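Local coordinates for gluconate kinase (Lactobacillus acidophilus, PDB 3LL3), which probably phosphorylates a sugar substrate with ATP, as a carbohydrate kinase of the FGGY family, and binds D-xylulose and ATP, at residues A29-G34 against F61-K66; V170-M175 against L235-G240; P295-G300 against G342-I347; T423-Q428 against Q456-Y461. All blocks are in the same frame, centred on the assembly; numbering follows the deposited sequence.

Interaction 1 of 4, residues A29-G34 against F61-K66; sequences ASVSKG and FDLTQK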
# COMPACT_ATOMS: atom_id res chain seq x y z
N ALA A 29 -0.62 -42.74 18.89
CA ALA A 29 0.28 -41.85 19.62
C ALA A 29 1.14 -41.10 18.63
O ALA A 29 1.28 -41.50 17.49
CB ALA A 29 1.16 -42.65 20.56
N SER A 30 1.72 -40.00 19.09
CA SER A 30 2.69 -39.27 18.31
C SER A 30 3.67 -38.57 19.25
O SER A 30 3.31 -38.18 20.36
CB SER A 30 1.98 -38.26 17.42
OG SER A 30 1.19 -37.40 18.20
N VAL A 31 4.91 -38.43 18.80
CA VAL A 31 5.94 -37.75 19.57
C VAL A 31 6.75 -36.92 18.57
O VAL A 31 6.99 -37.37 17.46
CB VAL A 31 6.88 -38.78 20.26
CG1 VAL A 31 8.07 -38.08 20.88
CG2 VAL A 31 6.13 -39.60 21.30
N SER A 32 7.17 -35.72 18.96
CA SER A 32 8.06 -34.94 18.10
C SER A 32 9.21 -34.31 18.89
O SER A 32 9.08 -34.09 20.09
CB SER A 32 7.27 -33.89 17.31
OG SER A 32 6.63 -33.00 18.18
N LYS A 33 10.33 -34.05 18.21
CA LYS A 33 11.51 -33.42 18.81
C LYS A 33 12.19 -32.46 17.83
O LYS A 33 12.36 -32.78 16.65
CB LYS A 33 12.54 -34.47 19.26
CG LYS A 33 12.06 -35.42 20.37
CD LYS A 33 11.44 -34.68 21.57
CE LYS A 33 10.76 -35.64 22.55
NZ LYS A 33 9.88 -34.94 23.54
N GLY A 34 12.59 -31.28 18.32
CA GLY A 34 13.17 -30.27 17.46
C GLY A 34 14.70 -30.21 17.44
O GLY A 34 15.38 -30.84 18.25
N PHE A 61 12.01 -44.65 19.56
CA PHE A 61 12.06 -45.37 20.82
C PHE A 61 10.85 -45.03 21.70
O PHE A 61 10.17 -45.94 22.20
CB PHE A 61 13.37 -45.09 21.56
CG PHE A 61 13.50 -45.81 22.87
CD1 PHE A 61 13.62 -47.19 22.90
CD2 PHE A 61 13.48 -45.12 24.06
CE1 PHE A 61 13.73 -47.87 24.11
CE2 PHE A 61 13.60 -45.79 25.27
CZ PHE A 61 13.72 -47.17 25.29
N ASP A 62 10.57 -43.74 21.88
CA ASP A 62 9.46 -43.31 22.72
C ASP A 62 8.13 -43.90 22.27
O ASP A 62 7.31 -44.30 23.09
CB ASP A 62 9.37 -41.78 22.75
CG ASP A 62 10.48 -41.16 23.54
OD1 ASP A 62 11.36 -41.90 24.02
OD2 ASP A 62 10.48 -39.92 23.69
N LEU A 63 7.93 -43.94 20.96
CA LEU A 63 6.72 -44.53 20.39
C LEU A 63 6.60 -46.02 20.73
O LEU A 63 5.54 -46.48 21.15
CB LEU A 63 6.68 -44.31 18.87
CG LEU A 63 6.43 -42.86 18.44
CD1 LEU A 63 6.49 -42.71 16.92
CD2 LEU A 63 5.09 -42.34 18.99
N THR A 64 7.68 -46.78 20.54
CA THR A 64 7.64 -48.21 20.81
C THR A 64 7.45 -48.51 22.29
O THR A 64 6.96 -49.58 22.65
CB THR A 64 8.93 -48.92 20.33
OG1 THR A 64 10.05 -48.44 21.08
CG2 THR A 64 9.14 -48.66 18.84
N GLN A 65 7.85 -47.57 23.15
CA GLN A 65 7.69 -47.72 24.59
C GLN A 65 6.21 -47.66 24.97
O GLN A 65 5.81 -48.14 26.03
CB GLN A 65 8.44 -46.61 25.33
CG GLN A 65 9.95 -46.76 25.31
CD GLN A 65 10.40 -48.01 26.04
OE1 GLN A 65 10.34 -49.12 25.51
NE2 GLN A 65 10.86 -47.83 27.28
N LYS A 66 5.41 -47.06 24.10
CA LYS A 66 4.01 -46.80 24.40
C LYS A 66 3.12 -48.01 24.19
O LYS A 66 1.96 -47.99 24.57
CB LYS A 66 3.50 -45.62 23.56
CG LYS A 66 4.09 -44.29 23.98
CD LYS A 66 3.40 -43.15 23.27
CE LYS A 66 3.57 -41.86 24.05
NZ LYS A 66 4.99 -41.42 24.10
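Val-31 sits over Leu-63 with their CA atoms 6.9 Å apart, where the strand 29-34 runs nearly antiparallel to the last turn or so of helix 49-65, the two short axes at 157° and 8.3 Å at their closest. Val-31 does most of the touching. Its CG2 branch, which lies beside the backbone N because CG1 takes the position opposite that N (chi1 172°), reaches Leu-63 CD2 at 3.7 Å, the two side chains sliding past each other in opposite directions. The same methyl meets the end of Lys-66, with NZ 3.5 Å from Val-31 CG2. Lys-66 reaches up to the strand, packing its CD on Ala-29 CB at 3.6 Å, and the bend at its last torsion (chi4 65°) then turns NZ along the strand to Val-31. Leu-63 CD2 also lies beneath the backbone of Ser-30, and on the strand side Leu-63 touches Leu-20 of the neighbouring strand 15-22. Toward Gly-34, the carboxylate of Asp-62 comes up to the other Val-31 methyl, with OD2 4.1 Å from CG1. Lys-33 NZ stays 5.0 Å from Asp-62 OD2, too far for a salt bridge, although the opposite charges may still attract weakly. The contact is therefore apolar at its middle and charged around it: Leu-63 and Val-31 join the helix to the edge of the sheet, while Lys-66 borders it with CD on Ala-29 and its ammonium end against a Val-31 methyl, and Lys-33 and Asp-62 put opposite charges at the other border.

Interaction 2 of 4, residues V170-M175 against L235-G240; sequences VTDTTM and LGASDG. With XUL (D-xylulose), chain E.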
# COMPACT_ATOMS: atom_id res chain seq x y z
N VAL A 170 19.86 -44.75 -0.75
CA VAL A 170 18.80 -44.79 -1.74
C VAL A 170 17.88 -43.58 -1.58
O VAL A 170 17.58 -43.17 -0.45
CB VAL A 170 17.95 -46.05 -1.57
CG1 VAL A 170 16.86 -46.11 -2.62
CG2 VAL A 170 18.84 -47.31 -1.63
N THR A 171 17.48 -42.99 -2.70
CA THR A 171 16.47 -41.93 -2.67
C THR A 171 15.23 -42.37 -3.47
O THR A 171 15.32 -43.26 -4.32
CB THR A 171 17.03 -40.58 -3.21
OG1 THR A 171 16.11 -39.52 -2.91
CG2 THR A 171 17.28 -40.65 -4.72
N ASP A 172 14.07 -41.78 -3.19
CA ASP A 172 12.90 -42.13 -3.98
C ASP A 172 12.75 -41.10 -5.08
O ASP A 172 13.32 -40.02 -5.01
CB ASP A 172 11.62 -42.17 -3.14
CG ASP A 172 11.20 -40.78 -2.68
OD1 ASP A 172 10.23 -40.22 -3.24
OD2 ASP A 172 11.86 -40.24 -1.77
N THR A 173 11.98 -41.45 -6.10
CA THR A 173 11.73 -40.57 -7.23
C THR A 173 11.26 -39.16 -6.80
O THR A 173 11.72 -38.19 -7.36
CB THR A 173 10.66 -41.18 -8.15
OG1 THR A 173 11.05 -42.50 -8.55
CG2 THR A 173 10.45 -40.31 -9.36
N THR A 174 10.35 -39.05 -5.83
CA THR A 174 9.79 -37.72 -5.49
C THR A 174 10.85 -36.84 -4.84
O THR A 174 10.78 -35.61 -4.91
CB THR A 174 8.57 -37.80 -4.53
OG1 THR A 174 9.03 -38.02 -3.19
CG2 THR A 174 7.61 -38.90 -4.93
N MSE A 175 11.82 -37.47 -4.19
CA MSE A 175 12.89 -36.72 -3.54
C MSE A 175 13.98 -36.33 -4.56
O MSE A 175 14.54 -35.25 -4.49
CB MSE A 175 13.48 -37.51 -2.38
CG MSE A 175 14.42 -36.72 -1.52
SE MSE A 175 13.62 -35.21 -0.57
CE MSE A 175 12.34 -36.21 0.55
N LEU A 235 11.02 -46.82 2.04
CA LEU A 235 11.79 -45.71 1.53
C LEU A 235 11.09 -44.35 1.74
O LEU A 235 11.71 -43.38 2.18
CB LEU A 235 12.12 -45.93 0.06
CG LEU A 235 13.04 -44.87 -0.54
CD1 LEU A 235 14.33 -44.69 0.31
CD2 LEU A 235 13.36 -45.18 -2.01
N GLY A 236 9.80 -44.28 1.45
CA GLY A 236 9.07 -43.04 1.67
C GLY A 236 9.20 -42.02 0.55
O GLY A 236 9.61 -42.37 -0.55
N ALA A 237 8.84 -40.76 0.84
CA ALA A 237 8.74 -39.74 -0.19
C ALA A 237 8.82 -38.34 0.39
O ALA A 237 9.05 -38.16 1.58
CB ALA A 237 7.44 -39.90 -0.97
N SER A 238 8.63 -37.35 -0.47
CA SER A 238 8.75 -35.94 -0.07
C SER A 238 7.49 -35.46 0.67
O SER A 238 6.39 -35.99 0.46
CB SER A 238 8.95 -35.10 -1.32
OG SER A 238 7.78 -35.12 -2.13
N ASP A 239 7.64 -34.42 1.49
CA ASP A 239 6.50 -33.86 2.21
C ASP A 239 5.46 -33.29 1.24
O ASP A 239 4.26 -33.41 1.45
CB ASP A 239 6.97 -32.79 3.20
CG ASP A 239 7.83 -31.70 2.54
OD1 ASP A 239 8.01 -31.73 1.30
OD2 ASP A 239 8.32 -30.80 3.26
N GLY A 240 5.93 -32.69 0.15
CA GLY A 240 5.05 -32.15 -0.88
C GLY A 240 4.14 -33.18 -1.52
O GLY A 240 2.93 -32.97 -1.64
C1 XUL E . 7.93 -28.22 -1.78
C2 XUL E . 9.01 -27.12 -1.83
C3 XUL E . 9.60 -26.53 -0.52
C4 XUL E . 9.30 -27.33 0.76
C5 XUL E . 10.07 -28.67 0.86
O1 XUL E . 6.72 -27.73 -2.30
O2 XUL E . 9.35 -26.68 -2.91
O3 XUL E . 9.08 -25.25 -0.31
O4 XUL E . 9.66 -26.52 1.86
O5 XUL E . 10.21 -29.08 2.20
O HOH W 1 8.09 -34.38 -4.84
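Asp-172 and Thr-174 each turn their first side-chain group into the position between backbone N and carbonyl carbon (chi1 69° and 78°), and this brings Asp-172 OD1 and Thr-174 OG1 together beside Ala-237 and Ser-238. Thr-174 OG1 donates to the syn lone pair of Asp-172 OD1 at 2.5 Å and accepts from Ser-238 N at 2.8 Å, an N-H that points in at 148°. One hydroxyl thus ties the first turn of helix 173-176 to the end of strand 232-238. Asp-172 is the N-cap of that helix, and the same OD1 takes weak capping bonds from Thr-174 N and Met-175 N, while Asp-172 OD2 makes a salt bridge with Lys-158. An asparagine in place of Asp-172 would probably leave Lys-158 without its opposite charge and weaken the grip on the Thr-174 hydroxyl. Below the carboxylate lie Gly-236 O and Ala-237 CA, the latter 3.4 Å from Asp-172 OD1. On the apolar side, Leu-235 CD2 packs against Val-170 CG1 at 3.7 Å and against Asp-172 CB. The selenomethionine Met-175 folds its CE methyl onto Ser-238 CA, and a water joins Thr-174 O to Ser-238 OG. One residue on, Asp-239 OD2 accepts a hydrogen bond from the xylulose O5 at 2.8 Å. Strand 170-172 pairs with strand 206-208, helix 157-166 supplies Lys-158 and touches both Leu-235 and Met-175, and strand 232-238 belongs to the main sheet of the N-terminal domain and runs straight into helix 239-245.

Interaction 3 of 4, residues P295-G300 against G342-I347; sequences PVNNGG and GERAPI. With DXP (1-deoxy-D-xylulose-5-phosphate), chain D; ATP (adenosine-5'-triphosphate), chain C; XUL (D-xylulose), chain E.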
# COMPACT_ATOMS: atom_id res chain seq x y z
N PRO A 295 4.94 -23.34 -4.07
CA PRO A 295 5.16 -23.06 -2.65
C PRO A 295 5.01 -21.54 -2.46
O PRO A 295 5.54 -20.78 -3.24
CB PRO A 295 6.61 -23.47 -2.43
CG PRO A 295 7.24 -23.57 -3.81
CD PRO A 295 6.20 -23.34 -4.85
N VAL A 296 4.26 -21.12 -1.46
CA VAL A 296 3.95 -19.70 -1.28
C VAL A 296 4.38 -19.28 0.12
O VAL A 296 3.90 -19.85 1.13
CB VAL A 296 2.44 -19.45 -1.45
CG1 VAL A 296 2.10 -17.99 -1.23
CG2 VAL A 296 1.98 -19.88 -2.84
N ASN A 297 5.29 -18.32 0.21
CA ASN A 297 5.84 -17.90 1.50
C ASN A 297 4.78 -17.26 2.41
O ASN A 297 4.73 -17.52 3.62
CB ASN A 297 6.99 -16.90 1.34
CG ASN A 297 8.15 -17.45 0.51
OD1 ASN A 297 8.33 -18.66 0.39
ND2 ASN A 297 8.96 -16.53 -0.04
N ASN A 298 3.97 -16.40 1.80
CA ASN A 298 3.19 -15.42 2.54
C ASN A 298 1.82 -15.89 2.95
O ASN A 298 0.80 -15.43 2.42
CB ASN A 298 3.14 -14.12 1.74
CG ASN A 298 4.53 -13.54 1.51
OD1 ASN A 298 5.20 -13.12 2.45
ND2 ASN A 298 4.99 -13.54 0.26
N GLY A 299 1.81 -16.82 3.90
CA GLY A 299 0.57 -17.40 4.41
C GLY A 299 0.20 -16.82 5.76
O GLY A 299 0.08 -15.59 5.91
N GLY A 300 0.03 -17.69 6.74
CA GLY A 300 -0.36 -17.26 8.06
C GLY A 300 0.66 -16.36 8.72
O GLY A 300 0.32 -15.62 9.64
N GLY A 342 9.42 -11.39 0.51
CA GLY A 342 9.69 -11.79 -0.87
C GLY A 342 8.70 -12.90 -1.18
O GLY A 342 7.88 -13.26 -0.33
N GLU A 343 8.75 -13.46 -2.39
CA GLU A 343 7.79 -14.52 -2.72
C GLU A 343 8.33 -15.54 -3.71
O GLU A 343 9.07 -15.18 -4.64
CB GLU A 343 6.48 -13.90 -3.25
CG GLU A 343 5.35 -14.89 -3.45
CD GLU A 343 5.12 -15.76 -2.23
OE1 GLU A 343 5.91 -16.71 -1.99
OE2 GLU A 343 4.13 -15.50 -1.51
N ARG A 344 7.96 -16.80 -3.51
CA ARG A 344 8.21 -17.82 -4.51
C ARG A 344 7.00 -17.83 -5.46
O ARG A 344 6.75 -16.82 -6.10
CB ARG A 344 8.56 -19.18 -3.86
CG ARG A 344 9.99 -19.16 -3.31
CD ARG A 344 10.37 -20.39 -2.49
NE ARG A 344 9.62 -20.45 -1.24
CZ ARG A 344 9.34 -21.57 -0.59
NH1 ARG A 344 9.76 -22.74 -1.06
NH2 ARG A 344 8.62 -21.53 0.53
N ALA A 345 6.24 -18.92 -5.56
CA ALA A 345 5.05 -18.86 -6.40
C ALA A 345 4.09 -17.85 -5.79
O ALA A 345 4.00 -17.78 -4.57
CB ALA A 345 4.37 -20.22 -6.51
N PRO A 346 3.37 -17.08 -6.63
CA PRO A 346 3.41 -17.12 -8.10
C PRO A 346 4.40 -16.16 -8.79
O PRO A 346 4.65 -16.33 -9.98
CB PRO A 346 1.98 -16.73 -8.48
CG PRO A 346 1.66 -15.66 -7.47
CD PRO A 346 2.37 -16.09 -6.17
N ILE A 347 4.97 -15.19 -8.08
CA ILE A 347 5.79 -14.17 -8.75
C ILE A 347 7.31 -14.45 -8.81
O ILE A 347 8.01 -13.84 -9.60
CB ILE A 347 5.56 -12.77 -8.17
CG1 ILE A 347 5.91 -12.73 -6.69
CG2 ILE A 347 4.10 -12.34 -8.35
CD1 ILE A 347 6.01 -11.31 -6.13
C1 DXP D . 16.52 -11.60 1.21
C2 DXP D . 15.33 -11.81 2.19
C3 DXP D . 14.88 -13.27 2.44
C4 DXP D . 14.55 -13.90 1.06
C5 DXP D . 13.69 -15.16 0.86
O2 DXP D . 14.60 -10.91 2.43
O3 DXP D . 13.96 -13.35 3.45
O4 DXP D . 14.21 -12.86 0.20
O5 DXP D . 12.69 -15.11 -0.12
P DXP D . 12.32 -16.26 -1.26
O2P DXP D . 13.32 -16.13 -2.50
O1P DXP D . 12.19 -17.70 -0.56
O3P DXP D . 11.10 -15.96 -1.90
PG ATP C . 3.08 -27.39 11.23
O1G ATP C . 2.79 -26.83 12.77
O2G ATP C . 2.06 -28.65 10.87
O3G ATP C . 4.48 -27.79 11.11
PB ATP C . 2.70 -24.61 10.64
O1B ATP C . 2.51 -23.72 9.27
O2B ATP C . 3.89 -24.21 11.38
O3B ATP C . 2.79 -26.19 10.13
PA ATP C . -0.14 -24.18 11.30
O1A ATP C . -0.75 -25.06 10.05
O2A ATP C . -0.89 -24.39 12.54
O3A ATP C . 1.44 -24.48 11.70
O5' ATP C . -0.31 -22.60 10.87
C5' ATP C . 0.31 -21.63 11.67
C4' ATP C . -0.32 -20.29 11.37
O4' ATP C . -1.71 -20.13 11.61
C3' ATP C . 0.37 -18.96 11.77
O3' ATP C . 1.19 -18.40 10.78
C2' ATP C . -0.79 -18.08 12.36
O2' ATP C . -0.64 -16.71 12.11
C1' ATP C . -1.99 -18.76 11.73
N9 ATP C . -3.19 -18.71 12.54
C8 ATP C . -3.34 -19.07 13.84
N7 ATP C . -4.73 -18.95 14.13
C5 ATP C . -5.40 -18.53 12.96
C6 ATP C . -6.76 -18.27 12.67
N6 ATP C . -7.75 -18.47 13.72
N1 ATP C . -7.12 -17.89 11.45
C2 ATP C . -6.19 -17.73 10.45
N3 ATP C . -4.87 -17.98 10.73
C4 ATP C . -4.49 -18.38 11.98
C1 XUL E . 7.93 -28.22 -1.78
C2 XUL E . 9.01 -27.12 -1.83
C3 XUL E . 9.60 -26.53 -0.52
C4 XUL E . 9.30 -27.33 0.76
C5 XUL E . 10.07 -28.67 0.86
O1 XUL E . 6.72 -27.73 -2.30
O2 XUL E . 9.35 -26.68 -2.91
O3 XUL E . 9.08 -25.25 -0.31
O4 XUL E . 9.66 -26.52 1.86
O5 XUL E . 10.21 -29.08 2.20
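Part of the substrate cleft of this FGGY kinase is built here, where Arg-344 and Asn-297 meet between bound xylulose and the phosphate of 1-deoxy-D-xylulose-5-phosphate. Arg-344 grips Asn-297 OD1 side-on with two nitrogens, NE at 2.7 Å and NH2 nearby, the oxygen lying in the guanidinium plane and the two flat groups nearly coplanar. NE uses a lone pair of OD1, whereas NH2 comes in nearly along the C=O axis. Its third nitrogen, Arg-344 NH1, reaches xylulose O3 at 2.7 Å, and Pro-295 CB covers one guanidinium face. With alanine in place of Arg-344, xylulose O3 would probably lose this donor and the Asn-297 amide be freer to turn. That amide's other end, Asn-297 ND2, donates to phosphate O3P of the phosphosugar at 2.9 Å.

Glu-343 ties the two backbones together: its CG lies opposite the backbone N (chi1 -173°), and a bend at chi2 carries OE1 back to take both Arg-344 N and, on the syn lone pair, Asn-297 N at 2.8 Å. Asn-298 ND2 meets Glu-343 OE2 from above the carboxylate plane, also at 2.8 Å, and bonds Gly-342 O. A weak Ala-345 N to Pro-295 O bond joins the backbones. Strand 289-296 thus ends against the loop between strands 335-337 and 354-359, with Asn-379 of helix 365-388 packed on Val-296 and Glu-343, while helix 300-311 begins at Gly-300, whose O accepts from the ATP ribose.

Interaction 4 of 4, residues T423-Q428 against Q456-Y461; sequences TMKEQQ and QADKVY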
# COMPACT_ATOMS: atom_id res chain seq x y z
N THR A 423 -12.47 -29.66 3.77
CA THR A 423 -11.54 -29.74 4.88
C THR A 423 -11.41 -31.20 5.28
O THR A 423 -12.29 -32.01 4.98
CB THR A 423 -11.98 -28.88 6.08
OG1 THR A 423 -13.35 -29.17 6.39
CG2 THR A 423 -11.84 -27.42 5.74
N MSE A 424 -10.30 -31.55 5.92
CA MSE A 424 -9.97 -32.95 6.17
C MSE A 424 -9.98 -33.24 7.65
O MSE A 424 -9.69 -32.37 8.47
CB MSE A 424 -8.58 -33.28 5.60
CG MSE A 424 -8.37 -32.75 4.19
SE MSE A 424 -9.62 -33.54 2.89
CE MSE A 424 -9.13 -35.43 3.19
N LYS A 425 -10.31 -34.48 8.00
CA LYS A 425 -10.28 -34.89 9.40
C LYS A 425 -8.85 -34.87 9.94
O LYS A 425 -8.64 -34.52 11.10
CB LYS A 425 -10.95 -36.26 9.59
CG LYS A 425 -12.45 -36.21 9.31
CD LYS A 425 -13.15 -37.55 9.57
CE LYS A 425 -14.64 -37.45 9.20
NZ LYS A 425 -15.31 -38.78 9.07
N GLU A 426 -7.89 -35.22 9.09
CA GLU A 426 -6.48 -35.28 9.51
C GLU A 426 -5.57 -34.23 8.89
O GLU A 426 -5.32 -34.23 7.67
CB GLU A 426 -5.89 -36.67 9.24
CG GLU A 426 -4.44 -36.80 9.74
CD GLU A 426 -4.34 -36.47 11.22
OE1 GLU A 426 -3.51 -35.61 11.59
OE2 GLU A 426 -5.11 -37.06 12.01
N GLN A 427 -5.03 -33.35 9.73
CA GLN A 427 -4.13 -32.32 9.24
C GLN A 427 -2.74 -32.87 8.97
O GLN A 427 -2.01 -32.31 8.16
CB GLN A 427 -4.05 -31.14 10.22
CG GLN A 427 -5.39 -30.55 10.59
CD GLN A 427 -6.05 -29.83 9.43
OE1 GLN A 427 -7.12 -30.24 8.95
NE2 GLN A 427 -5.42 -28.76 8.96
N GLN A 428 -2.38 -33.97 9.63
CA GLN A 428 -1.06 -34.58 9.48
C GLN A 428 -1.03 -35.50 8.26
O GLN A 428 -0.76 -36.69 8.37
CB GLN A 428 -0.68 -35.35 10.75
CG GLN A 428 -0.60 -34.44 11.97
CD GLN A 428 0.29 -33.23 11.73
OE1 GLN A 428 1.38 -33.37 11.17
NE2 GLN A 428 -0.18 -32.04 12.13
N GLN A 456 -9.80 -38.96 5.25
CA GLN A 456 -11.22 -38.68 5.10
C GLN A 456 -11.57 -37.19 5.20
O GLN A 456 -10.95 -36.42 5.94
CB GLN A 456 -12.04 -39.50 6.09
CG GLN A 456 -11.97 -40.99 5.81
CD GLN A 456 -13.11 -41.75 6.43
OE1 GLN A 456 -14.27 -41.33 6.34
NE2 GLN A 456 -12.79 -42.88 7.07
N ALA A 457 -12.59 -36.81 4.43
CA ALA A 457 -13.09 -35.45 4.37
C ALA A 457 -13.96 -35.12 5.59
O ALA A 457 -14.68 -35.98 6.09
CB ALA A 457 -13.88 -35.27 3.10
N ASP A 458 -13.91 -33.87 6.04
CA ASP A 458 -14.65 -33.46 7.22
C ASP A 458 -15.84 -32.58 6.85
O ASP A 458 -16.98 -33.01 6.98
CB ASP A 458 -13.75 -32.70 8.20
CG ASP A 458 -14.45 -32.43 9.52
OD1 ASP A 458 -15.33 -33.23 9.87
OD2 ASP A 458 -14.14 -31.42 10.19
N LYS A 459 -15.56 -31.36 6.41
CA LYS A 459 -16.60 -30.39 6.02
C LYS A 459 -16.40 -29.89 4.60
O LYS A 459 -15.26 -29.81 4.13
CB LYS A 459 -16.62 -29.20 6.98
CG LYS A 459 -17.62 -29.33 8.12
CD LYS A 459 -16.96 -29.67 9.44
CE LYS A 459 -16.57 -28.42 10.19
NZ LYS A 459 -17.67 -28.00 11.10
N VAL A 460 -17.49 -29.56 3.91
CA VAL A 460 -17.39 -28.97 2.57
C VAL A 460 -17.98 -27.55 2.58
O VAL A 460 -19.01 -27.29 3.23
CB VAL A 460 -18.14 -29.79 1.52
CG1 VAL A 460 -17.87 -29.23 0.13
CG2 VAL A 460 -17.77 -31.26 1.60
N TYR A 461 -17.32 -26.64 1.88
CA TYR A 461 -17.78 -25.26 1.77
C TYR A 461 -18.01 -24.93 0.30
O TYR A 461 -17.06 -24.92 -0.48
CB TYR A 461 -16.74 -24.31 2.36
CG TYR A 461 -16.49 -24.57 3.83
CD1 TYR A 461 -17.09 -23.79 4.81
CD2 TYR A 461 -15.66 -25.60 4.24
CE1 TYR A 461 -16.87 -24.02 6.14
CE2 TYR A 461 -15.43 -25.84 5.57
CZ TYR A 461 -16.05 -25.05 6.52
OH TYR A 461 -15.83 -25.30 7.87
O HOH W 2 -12.95 -29.52 9.23
O HOH W 3 -8.21 -36.82 6.68
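Thr-423 and Lys-459 form the tight end of this contact. Thr-423 N donates to Lys-459 O at 2.8 Å, and Thr-423 O receives Asp-458 N at 2.7 Å, in a nearly straight bond of 170°. Around the non-hydrogen-bonded pair Met-424 and Ala-457 the CA atoms approach to 4.4 Å, and a further straight bond runs from Lys-425 N to Gln-456 O at 2.9 Å. The Thr-423 hydroxyl lies between its own backbone N and carbonyl carbon (chi1 50°), which holds OG1 3.3 Å from Lys-459 CB and sends CG2 toward the Tyr-461 ring, 3.9 Å from CE2. Tyr-461 in turn is anchored through its OH to Asp-407 and Arg-410. On the buried side the selenomethionine Met-424 curls back at chi2 and chi3, its CE rests 3.4 Å from Gln-456 O, and the side chain also touches Asn-398 and Thr-400 of strand 396-400.

The outer side is looser and wetter. Lys-425 stretches out across Asp-458 at about a right angle, its CE coming near Ala-457 O, yet NZ stays 3.9 Å from Gln-456 OE1, whose amide nitrogen is bonded to Gln-453 O. One water links Thr-423 OG1 with Asp-458 OD2; another receives the N-H of Glu-426 and donates to Gln-456 O, bridging the two segments where they part. The two strands pair antiparallel at the border of the sheet: strand 457-461 is its outermost strand within the chain, beside strand 421-424, in the C-terminal domain of an actin-like ATPase fold.

In the fold
Interactions 1 and 2 both reach the six-stranded sheet of the N-terminal domain, their centres 23 Å apart, while interactions 3 and 4 share the seven-stranded sheet of the C-terminal one, 24 Å apart. The two domains meet at the xylulose: interactions 2 and 3 lie on opposite sides of the chain's centre, with nearest atoms about 9 Å apart, and each contributes a polar group to the same sugar. Interaction 3 also touches ATP and the phosphosugar. Interactions 1 and 4 lie farther out, at the strands that end the two sheets, with nearest atoms about 7 Å apart; Tyr-461 of interaction 4 has its side chain about 12 Å from ATP.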